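Local coordinates for lectin-related NK cell receptor LY49L1 (Mus musculus, PDB 3G8K), which probably recognises MHC class I molecules as a natural killer cell receptor, through the C-type lectin-like domain held in this chain, at residues 26-29 with 30-34; 51-54 with 55-59; 87-90 with 91-94. The protein carries 1 engineered substitution. One frame throughout, in Å; residues are numbered along the deposited sequence.

Contact 1 of 3, residues 26-29 with 30-34; sequences KTWS and GCKQT
The K26 side chain, from just before helix 28-37, runs along its first turn and reaches T34. Its CB packs against the sulfur of C31, with K26 CB to C31 SG at 3.7 Å. CG carries the chain onward, and K26 CD comes 3.8 Å from G30 O and 3.4 Å from T34 OG1. CE stays beside the same hydroxyl before the chain bends at its last torsion (chi4 -89°) and ends in NZ; the K26 and T34 side chains cross at about a right angle. That hydroxyl is fixed from within the helix: T34 OG1 donates to G30 O at 2.7 Å, and T34 N donates to the same carbonyl, which is gripped twice.

T27 is the N-cap of this helix, the first of the C-type lectin-like fold. With chi1 at 57° its OG1 sits between the backbone N and carbonyl carbon, and there T27 OG1 accepts from G30 N at 3.0 Å (N-H...O angle 150°). One turn on, C31 N donates to T27 O and K32 N to W28 O. K32 CB rests over one face of the W28 ring, offset toward the rim, 4.2 Å from W28 CZ3. The indole NE1 donates to I65 O on strand 62-70 and its ring meets W64 edge-to-face, while C31 SG forms the disulfide with C119, joining the helix to strand 118-124.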
ATOM      1  N   LYS A  26       6.427   8.824 -17.217  1.00 27.89           N
ATOM      2  CA  LYS A  26       6.289  10.118 -17.893  1.00 27.38           C
ATOM      3  C   LYS A  26       7.307  11.091 -17.378  1.00 27.98           C
ATOM      4  O   LYS A  26       7.847  10.922 -16.248  1.00 27.98           O
ATOM      5  CB  LYS A  26       4.856  10.747 -17.744  1.00 27.32           C
ATOM      6  CG  LYS A  26       3.741   9.983 -18.497  1.00 28.87           C
ATOM      7  CD  LYS A  26       2.290  10.310 -18.085  1.00 25.25           C
ATOM      8  CE  LYS A  26       1.404   9.179 -18.609  1.00 30.23           C
ATOM      9  NZ  LYS A  26       0.913   9.445 -19.983  1.00 25.75           N
ATOM     10  N   THR A  27       7.502  12.139 -18.171  1.00 27.51           N
ATOM     11  CA  THR A  27       8.372  13.243 -17.868  1.00 27.77           C
ATOM     12  C   THR A  27       7.781  13.914 -16.657  1.00 27.60           C
ATOM     13  O   THR A  27       6.617  13.731 -16.404  1.00 28.88           O
ATOM     14  CB  THR A  27       8.344  14.250 -19.052  1.00 28.88           C
ATOM     15  OG1 THR A  27       6.980  14.703 -19.299  1.00 27.86           O
ATOM     16  CG2 THR A  27       8.985  13.610 -20.342  1.00 25.38           C
ATOM     17  N   TRP A  28       8.532  14.746 -15.940  1.00 27.45           N
ATOM     18  CA  TRP A  28       7.959  15.368 -14.741  1.00 27.31           C
ATOM     19  C   TRP A  28       6.710  16.149 -15.104  1.00 28.13           C
ATOM     20  O   TRP A  28       5.729  16.135 -14.370  1.00 28.32           O
ATOM     21  CB  TRP A  28       8.971  16.298 -14.092  1.00 26.46           C
ATOM     22  CG  TRP A  28       8.551  16.884 -12.758  1.00 26.15           C
ATOM     23  CD1 TRP A  28       8.842  16.385 -11.505  1.00 24.62           C
ATOM     24  CD2 TRP A  28       7.808  18.099 -12.540  1.00 27.96           C
ATOM     25  NE1 TRP A  28       8.344  17.220 -10.538  1.00 28.26           N
ATOM     26  CE2 TRP A  28       7.697  18.272 -11.138  1.00 28.12           C
ATOM     27  CE3 TRP A  28       7.219  19.068 -13.393  1.00 24.48           C
ATOM     28  CZ2 TRP A  28       7.003  19.348 -10.584  1.00 26.02           C
ATOM     29  CZ3 TRP A  28       6.552  20.130 -12.835  1.00 26.75           C
ATOM     30  CH2 TRP A  28       6.442  20.275 -11.458  1.00 23.72           C
ATOM     31  N   SER A  29       6.750  16.844 -16.242  1.00 29.21           N
ATOM     32  CA  SER A  29       5.668  17.766 -16.619  1.00 28.01           C
ATOM     33  C   SER A  29       4.450  16.957 -17.012  1.00 26.19           C
ATOM     34  O   SER A  29       3.348  17.346 -16.785  1.00 26.46           O
ATOM     35  CB  SER A  29       6.127  18.658 -17.802  1.00 28.67           C
ATOM     36  OG  SER A  29       6.399  19.972 -17.333  1.00 32.69           O
ATOM     37  N   GLY A  30       4.680  15.883 -17.730  1.00 25.07           N
ATOM     38  CA  GLY A  30       3.616  15.065 -18.148  1.00 25.34           C
ATOM     39  C   GLY A  30       2.875  14.345 -17.060  1.00 26.61           C
ATOM     40  O   GLY A  30       1.731  13.965 -17.275  1.00 26.98           O
ATOM     41  N   CYS A  31       3.559  14.123 -15.923  1.00 26.25           N
ATOM     42  CA  CYS A  31       3.053  13.509 -14.723  1.00 23.94           C
ATOM     43  C   CYS A  31       2.256  14.551 -13.976  1.00 23.80           C
ATOM     44  O   CYS A  31       1.244  14.261 -13.343  1.00 21.21           O
ATOM     45  CB  CYS A  31       4.230  13.057 -13.792  1.00 23.96           C
ATOM     46  SG  CYS A  31       4.885  11.442 -14.076  1.00 24.48           S
ATOM     47  N   LYS A  32       2.792  15.744 -13.947  1.00 24.93           N
ATOM     48  CA  LYS A  32       2.117  16.826 -13.261  1.00 26.64           C
ATOM     49  C   LYS A  32       0.763  16.997 -13.944  1.00 27.34           C
ATOM     50  O   LYS A  32      -0.295  17.011 -13.266  1.00 26.32           O
ATOM     51  CB  LYS A  32       2.946  18.095 -13.286  1.00 27.22           C
ATOM     52  CG  LYS A  32       2.345  19.126 -12.420  1.00 28.73           C
ATOM     53  CD  LYS A  32       2.310  20.464 -13.062  1.00 28.81           C
ATOM     54  CE  LYS A  32       2.154  21.442 -11.917  1.00 31.71           C
ATOM     55  NZ  LYS A  32       1.732  22.773 -12.329  1.00 34.33           N
ATOM     56  N   GLN A  33       0.774  17.059 -15.276  1.00 27.82           N
ATOM     57  CA  GLN A  33      -0.495  17.169 -15.943  1.00 30.57           C
ATOM     58  C   GLN A  33      -1.435  15.947 -15.915  1.00 29.88           C
ATOM     59  O   GLN A  33      -2.636  16.119 -15.854  1.00 30.11           O
ATOM     60  CB  GLN A  33      -0.354  17.827 -17.326  1.00 31.87           C
ATOM     61  CG  GLN A  33      -0.567  19.392 -17.219  1.00 37.86           C
ATOM     62  CD  GLN A  33      -1.799  19.927 -17.977  1.00 44.43           C
ATOM     63  OE1 GLN A  33      -2.635  19.151 -18.487  1.00 48.33           O
ATOM     64  NE2 GLN A  33      -1.894  21.265 -18.090  1.00 44.83           N
ATOM     65  N   THR A  34      -0.895  14.730 -15.913  1.00 30.50           N
ATOM     66  CA  THR A  34      -1.703  13.511 -15.716  1.00 29.63           C
ATOM     67  C   THR A  34      -2.334  13.439 -14.321  1.00 29.28           C
ATOM     68  O   THR A  34      -3.514  13.196 -14.191  1.00 28.63           O
ATOM     69  CB  THR A  34      -0.895  12.264 -15.964  1.00 31.03           C
ATOM     70  OG1 THR A  34      -0.406  12.303 -17.308  1.00 28.99           O
ATOM     71  CG2 THR A  34      -1.726  11.009 -15.769  1.00 29.83           C
TER

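Contact 2 of 3, residues 51-54 with 55-59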
ATOM      1  N   LEU A  51       7.224  11.005   4.522  1.00 26.79           N
ATOM      2  CA  LEU A  51       8.391  10.465   3.877  1.00 26.40           C
ATOM      3  C   LEU A  51       8.856   9.085   4.390  1.00 27.35           C
ATOM      4  O   LEU A  51       9.145   8.200   3.560  1.00 24.34           O
ATOM      5  CB  LEU A  51       9.562  11.455   3.919  1.00 26.09           C
ATOM      6  CG  LEU A  51      10.746  11.034   3.022  1.00 26.30           C
ATOM      7  CD1 LEU A  51      10.478  10.877   1.499  1.00 22.91           C
ATOM      8  CD2 LEU A  51      11.875  11.908   3.322  1.00 22.51           C
ATOM      9  N   LYS A  52       8.976   8.913   5.722  1.00 28.54           N
ATOM     10  CA  LYS A  52       9.321   7.581   6.314  1.00 30.09           C
ATOM     11  C   LYS A  52       8.402   6.480   5.856  1.00 30.98           C
ATOM     12  O   LYS A  52       8.860   5.423   5.359  1.00 32.90           O
ATOM     13  CB  LYS A  52       9.339   7.659   7.827  1.00 30.82           C
ATOM     14  CG  LYS A  52      10.632   8.257   8.366  1.00 32.27           C
ATOM     15  CD  LYS A  52      10.410   8.740   9.845  1.00 41.44           C
ATOM     16  CE  LYS A  52      11.760   9.006  10.568  1.00 42.18           C
ATOM     17  NZ  LYS A  52      12.546  10.025   9.793  1.00 42.01           N
ATOM     18  N   PHE A  53       7.098   6.725   5.957  1.00 31.34           N
ATOM     19  CA  PHE A  53       6.102   5.803   5.466  1.00 30.63           C
ATOM     20  C   PHE A  53       6.188   5.506   3.951  1.00 31.53           C
ATOM     21  O   PHE A  53       6.171   4.332   3.536  1.00 30.71           O
ATOM     22  CB  PHE A  53       4.693   6.261   5.839  1.00 32.07           C
ATOM     23  CG  PHE A  53       3.648   5.734   4.875  1.00 35.16           C
ATOM     24  CD1 PHE A  53       3.242   4.379   4.948  1.00 37.26           C
ATOM     25  CD2 PHE A  53       3.103   6.566   3.868  1.00 34.29           C
ATOM     26  CE1 PHE A  53       2.313   3.847   4.039  1.00 38.14           C
ATOM     27  CE2 PHE A  53       2.193   6.042   2.939  1.00 39.79           C
ATOM     28  CZ  PHE A  53       1.772   4.675   3.032  1.00 38.73           C
ATOM     29  N   LEU A  54       6.292   6.525   3.101  1.00 30.31           N
ATOM     30  CA  LEU A  54       6.302   6.212   1.675  1.00 29.47           C
ATOM     31  C   LEU A  54       7.489   5.355   1.308  1.00 30.22           C
ATOM     32  O   LEU A  54       7.354   4.464   0.501  1.00 30.40           O
ATOM     33  CB  LEU A  54       6.219   7.450   0.782  1.00 28.76           C
ATOM     34  CG  LEU A  54       4.833   8.081   0.665  1.00 24.88           C
ATOM     35  CD1 LEU A  54       5.036   9.611   0.442  1.00 25.32           C
ATOM     36  CD2 LEU A  54       4.078   7.389  -0.460  1.00 28.05           C
ATOM     37  N   LYS A  55       8.661   5.645   1.865  1.00 31.62           N
ATOM     38  CA  LYS A  55       9.877   4.867   1.563  1.00 32.09           C
ATOM     39  C   LYS A  55       9.712   3.402   2.028  1.00 33.68           C
ATOM     40  O   LYS A  55      10.212   2.472   1.395  1.00 34.36           O
ATOM     41  CB  LYS A  55      11.066   5.447   2.307  1.00 32.23           C
ATOM     42  CG  LYS A  55      11.738   6.677   1.750  1.00 30.88           C
ATOM     43  CD  LYS A  55      12.497   7.231   2.956  1.00 34.02           C
ATOM     44  CE  LYS A  55      13.581   8.268   2.654  1.00 37.75           C
ATOM     45  NZ  LYS A  55      13.812   8.996   4.000  1.00 37.67           N
ATOM     46  N   LEU A  56       9.018   3.230   3.144  1.00 35.40           N
ATOM     47  CA  LEU A  56       8.551   1.926   3.658  1.00 36.73           C
ATOM     48  C   LEU A  56       7.566   1.173   2.707  1.00 37.81           C
ATOM     49  O   LEU A  56       7.827   0.025   2.260  1.00 37.52           O
ATOM     50  CB  LEU A  56       7.903   2.229   4.981  1.00 37.53           C
ATOM     51  CG  LEU A  56       8.047   1.454   6.275  1.00 41.58           C
ATOM     52  CD1 LEU A  56       6.831   0.505   6.357  1.00 44.42           C
ATOM     53  CD2 LEU A  56       9.471   0.774   6.449  1.00 45.45           C
ATOM     54  N   LEU A  57       6.486   1.854   2.322  1.00 39.19           N
ATOM     55  CA  LEU A  57       5.396   1.275   1.555  1.00 40.43           C
ATOM     56  C   LEU A  57       5.420   1.251   0.046  1.00 40.69           C
ATOM     57  O   LEU A  57       4.745   0.402  -0.514  1.00 41.61           O
ATOM     58  CB  LEU A  57       4.089   1.924   1.968  1.00 41.85           C
ATOM     59  CG  LEU A  57       3.109   1.014   2.708  1.00 47.03           C
ATOM     60  CD1 LEU A  57       3.076  -0.461   2.090  1.00 51.17           C
ATOM     61  CD2 LEU A  57       3.398   0.973   4.244  1.00 47.36           C
ATOM     62  N   VAL A  58       6.099   2.181  -0.645  1.00 40.70           N
ATOM     63  CA  VAL A  58       6.071   2.179  -2.138  1.00 38.82           C
ATOM     64  C   VAL A  58       6.790   0.946  -2.711  1.00 39.11           C
ATOM     65  O   VAL A  58       7.809   0.569  -2.153  1.00 39.04           O
ATOM     66  CB  VAL A  58       6.690   3.473  -2.738  1.00 38.98           C
ATOM     67  CG1 VAL A  58       5.813   4.632  -2.508  1.00 36.80           C
ATOM     68  CG2 VAL A  58       8.147   3.756  -2.233  1.00 38.13           C
ATOM     69  N   PRO A  59       6.285   0.300  -3.821  1.00 37.95           N
ATOM     70  CA  PRO A  59       7.121  -0.694  -4.486  1.00 37.91           C
ATOM     71  C   PRO A  59       8.453  -0.107  -4.916  1.00 38.12           C
ATOM     72  O   PRO A  59       8.502   1.070  -5.189  1.00 40.15           O
ATOM     73  CB  PRO A  59       6.302  -1.066  -5.737  1.00 37.56           C
ATOM     74  CG  PRO A  59       4.938  -0.809  -5.388  1.00 37.64           C
ATOM     75  CD  PRO A  59       4.966   0.401  -4.463  1.00 38.14           C
TER
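The last turns of helix 48-57, the second helix of the C-type lectin-like domain, bring L51 against K55, F53 against L57 and L54 against V58, each pair four residues apart. K55 runs back along the helix toward L51. Its CG stands anti to the carbonyl carbon (chi1 -79°) and the chain is extended beyond it, which carries CG and CD past the L51 carbonyl, K55 CD at 3.5 Å from L51 O. Farther out the ammonium end lies alongside the leucine branch, with K55 NZ 3.6 Å from L51 CD2.

On the neighbouring face L57 lies obliquely against the F53 ring; the carbons are modelled too close for details of this approach to be trusted. F53 also stacks with Y14 and meets F12 with the ring planes nearly perpendicular, and Y10 of the second subunit packs on it. L57 likewise reaches P59 of that subunit, which places this helix end at the contact between the two lectin-like domains.

V58 is the residue at which the chain leaves helical geometry, yet V58 N still donates to L54 O at 2.8 Å (N-H...O angle 166°). V58 CG1 meets L54 CD2 at 3.8 Å, the two side chains crossing at a slant, and both touch F12 of strand 10-14. L57 N reaches F53 O, also at 2.8 Å. At the C-terminal end of the helix, K105 NZ donates hydrogen bonds to the carbonyl oxygens of K55, L56 and V58.

Contact 3 of 3, residues 87-90 with 91-94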
ATOM      1  N   ALA A  87      11.888  19.361   5.783  1.00 29.75           N
ATOM      2  CA  ALA A  87      13.131  20.103   5.670  1.00 31.17           C
ATOM      3  C   ALA A  87      13.993  19.401   4.637  1.00 34.02           C
ATOM      4  O   ALA A  87      14.173  18.170   4.674  1.00 32.85           O
ATOM      5  CB  ALA A  87      13.877  20.222   7.035  1.00 31.42           C
ATOM      6  N   LEU A  88      14.448  20.170   3.657  1.00 36.47           N
ATOM      7  CA  LEU A  88      15.297  19.634   2.627  1.00 39.27           C
ATOM      8  C   LEU A  88      16.662  20.203   2.900  1.00 41.36           C
ATOM      9  O   LEU A  88      16.817  21.415   3.168  1.00 42.29           O
ATOM     10  CB  LEU A  88      14.820  20.081   1.258  1.00 39.53           C
ATOM     11  CG  LEU A  88      13.421  19.641   0.830  1.00 40.65           C
ATOM     12  CD1 LEU A  88      12.962  20.530  -0.350  1.00 42.86           C
ATOM     13  CD2 LEU A  88      13.381  18.130   0.499  1.00 42.29           C
ATOM     14  N   ASN A  89      17.671  19.360   2.886  1.00 42.56           N
ATOM     15  CA  ASN A  89      18.972  19.967   2.898  1.00 44.53           C
ATOM     16  C   ASN A  89      19.367  20.328   1.427  1.00 45.05           C
ATOM     17  O   ASN A  89      19.714  19.445   0.641  1.00 43.14           O
ATOM     18  CB  ASN A  89      19.979  19.075   3.623  1.00 45.35           C
ATOM     19  CG  ASN A  89      21.373  19.683   3.628  1.00 47.16           C
ATOM     20  OD1 ASN A  89      22.375  18.968   3.755  1.00 47.85           O
ATOM     21  ND2 ASN A  89      21.440  21.013   3.458  1.00 48.69           N
ATOM     22  N   THR A  90      19.235  21.601   1.039  1.00 46.02           N
ATOM     23  CA  THR A  90      19.331  21.905  -0.394  1.00 48.68           C
ATOM     24  C   THR A  90      20.755  21.796  -0.982  1.00 49.03           C
ATOM     25  O   THR A  90      20.897  21.666  -2.201  1.00 49.74           O
ATOM     26  CB  THR A  90      18.630  23.211  -0.825  1.00 48.80           C
ATOM     27  OG1 THR A  90      19.208  24.310  -0.130  1.00 51.33           O
ATOM     28  CG2 THR A  90      17.074  23.154  -0.590  1.00 49.44           C
ATOM     29  N   MET A  91      21.773  21.801  -0.121  1.00 48.92           N
ATOM     30  CA  MET A  91      23.157  21.481  -0.476  1.00 49.04           C
ATOM     31  C   MET A  91      23.238  20.055  -1.027  1.00 47.15           C
ATOM     32  O   MET A  91      24.127  19.753  -1.824  1.00 47.29           O
ATOM     33  CB  MET A  91      24.069  21.583   0.775  1.00 50.75           C
ATOM     34  CG  MET A  91      25.349  22.460   0.658  1.00 55.00           C
ATOM     35  SD  MET A  91      24.979  24.248   0.682  1.00 64.66           S
ATOM     36  CE  MET A  91      25.217  24.724  -1.044  1.00 62.39           C
ATOM     37  N   LYS A  92      22.336  19.170  -0.609  1.00 44.04           N
ATOM     38  CA  LYS A  92      22.341  17.802  -1.158  1.00 41.79           C
ATOM     39  C   LYS A  92      22.163  17.740  -2.694  1.00 39.86           C
ATOM     40  O   LYS A  92      22.456  16.672  -3.317  1.00 39.74           O
ATOM     41  CB  LYS A  92      21.244  16.954  -0.517  1.00 40.94           C
ATOM     42  CG  LYS A  92      21.639  16.252   0.770  1.00 44.03           C
ATOM     43  CD  LYS A  92      20.440  15.434   1.362  1.00 42.87           C
ATOM     44  CE  LYS A  92      20.879  14.472   2.471  1.00 43.80           C
ATOM     45  NZ  LYS A  92      21.326  15.234   3.693  1.00 49.84           N
ATOM     46  N   TYR A  93      21.642  18.834  -3.280  1.00 36.11           N
ATOM     47  CA  TYR A  93      21.070  18.812  -4.630  1.00 34.31           C
ATOM     48  C   TYR A  93      21.793  19.766  -5.593  1.00 33.96           C
ATOM     49  O   TYR A  93      21.826  20.997  -5.414  1.00 35.64           O
ATOM     50  CB  TYR A  93      19.516  18.999  -4.643  1.00 32.79           C
ATOM     51  CG  TYR A  93      18.785  18.134  -3.627  1.00 29.03           C
ATOM     52  CD1 TYR A  93      18.756  16.769  -3.765  1.00 21.90           C
ATOM     53  CD2 TYR A  93      18.215  18.698  -2.466  1.00 28.48           C
ATOM     54  CE1 TYR A  93      18.139  15.969  -2.847  1.00 20.86           C
ATOM     55  CE2 TYR A  93      17.611  17.881  -1.492  1.00 22.35           C
ATOM     56  CZ  TYR A  93      17.567  16.522  -1.712  1.00 27.39           C
ATOM     57  OH  TYR A  93      17.023  15.694  -0.798  1.00 26.97           O
ATOM     58  N   ASN A  94      22.421  19.179  -6.591  1.00 32.92           N
ATOM     59  CA  ASN A  94      23.057  19.953  -7.636  1.00 33.51           C
ATOM     60  C   ASN A  94      22.080  20.169  -8.776  1.00 30.80           C
ATOM     61  O   ASN A  94      21.715  19.214  -9.405  1.00 31.54           O
ATOM     62  CB  ASN A  94      24.312  19.216  -8.119  1.00 34.02           C
ATOM     63  CG  ASN A  94      25.209  20.107  -8.957  1.00 36.96           C
ATOM     64  OD1 ASN A  94      24.783  21.165  -9.455  1.00 39.49           O
ATOM     65  ND2 ASN A  94      26.467  19.717  -9.083  1.00 40.90           N
TER
HETATM   66  O   HOH W   1      16.578  16.299   1.870  1.00 39.89           O
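N89 O accepts from K92 N at 2.9 Å, the shorter of the two backbone bonds that close this turn. The donor stands above the carbonyl plane, 46° out of it, and not on a lone pair. The same oxygen is flanked by side chains: K92 CB lies 3.1 Å from N89 O, and Y93 CE2 lies 3.4 Å from it. Y93 N donates in turn to T90 O at 3.1 Å. These i to i+3 bonds belong to the short 3-10 segment in the long loop between strands 75-78 and 100-104 of the lectin-like domain.

Y93 turns its ring back over the turn, its CG anti to the carbonyl carbon (chi1 -47°). K92 CB sits 3.7 Å above the centre of the Y93 ring, covering one face, while L88 CB approaches at the edge, near the ring plane. Y93 OH shares a 2.8 Å hydrogen bond with a water that N89 N also reaches, a water bridge, weak on the N89 side, between the phenol and the entry of the turn. Y93 also touches L108 and N110 of strand 108-111, and L88 reaches both L108 and W76 of strand 75-78.

From the N terminus the three contacts come in series, none nested in or crossing another, and each closes only a turn of a few residues. Contact 1 forms the start of helix 28-37 and is tied by a disulfide to strand 118-124. Contact 2 ends helix 48-57, on the opposite side of the chain's centre, its centre about 21 Å from that of contact 1, and it faces the second subunit. Contact 3 curls the surface loop after strand 75-78, its side chains packing on strands 75-78 and 108-111. The contacts do not touch; 51-59 and 87-94 come nearest, about 7 Å between closest atoms, and A87 N donates a hydrogen bond to E48 OE1 at the start of helix 48-57.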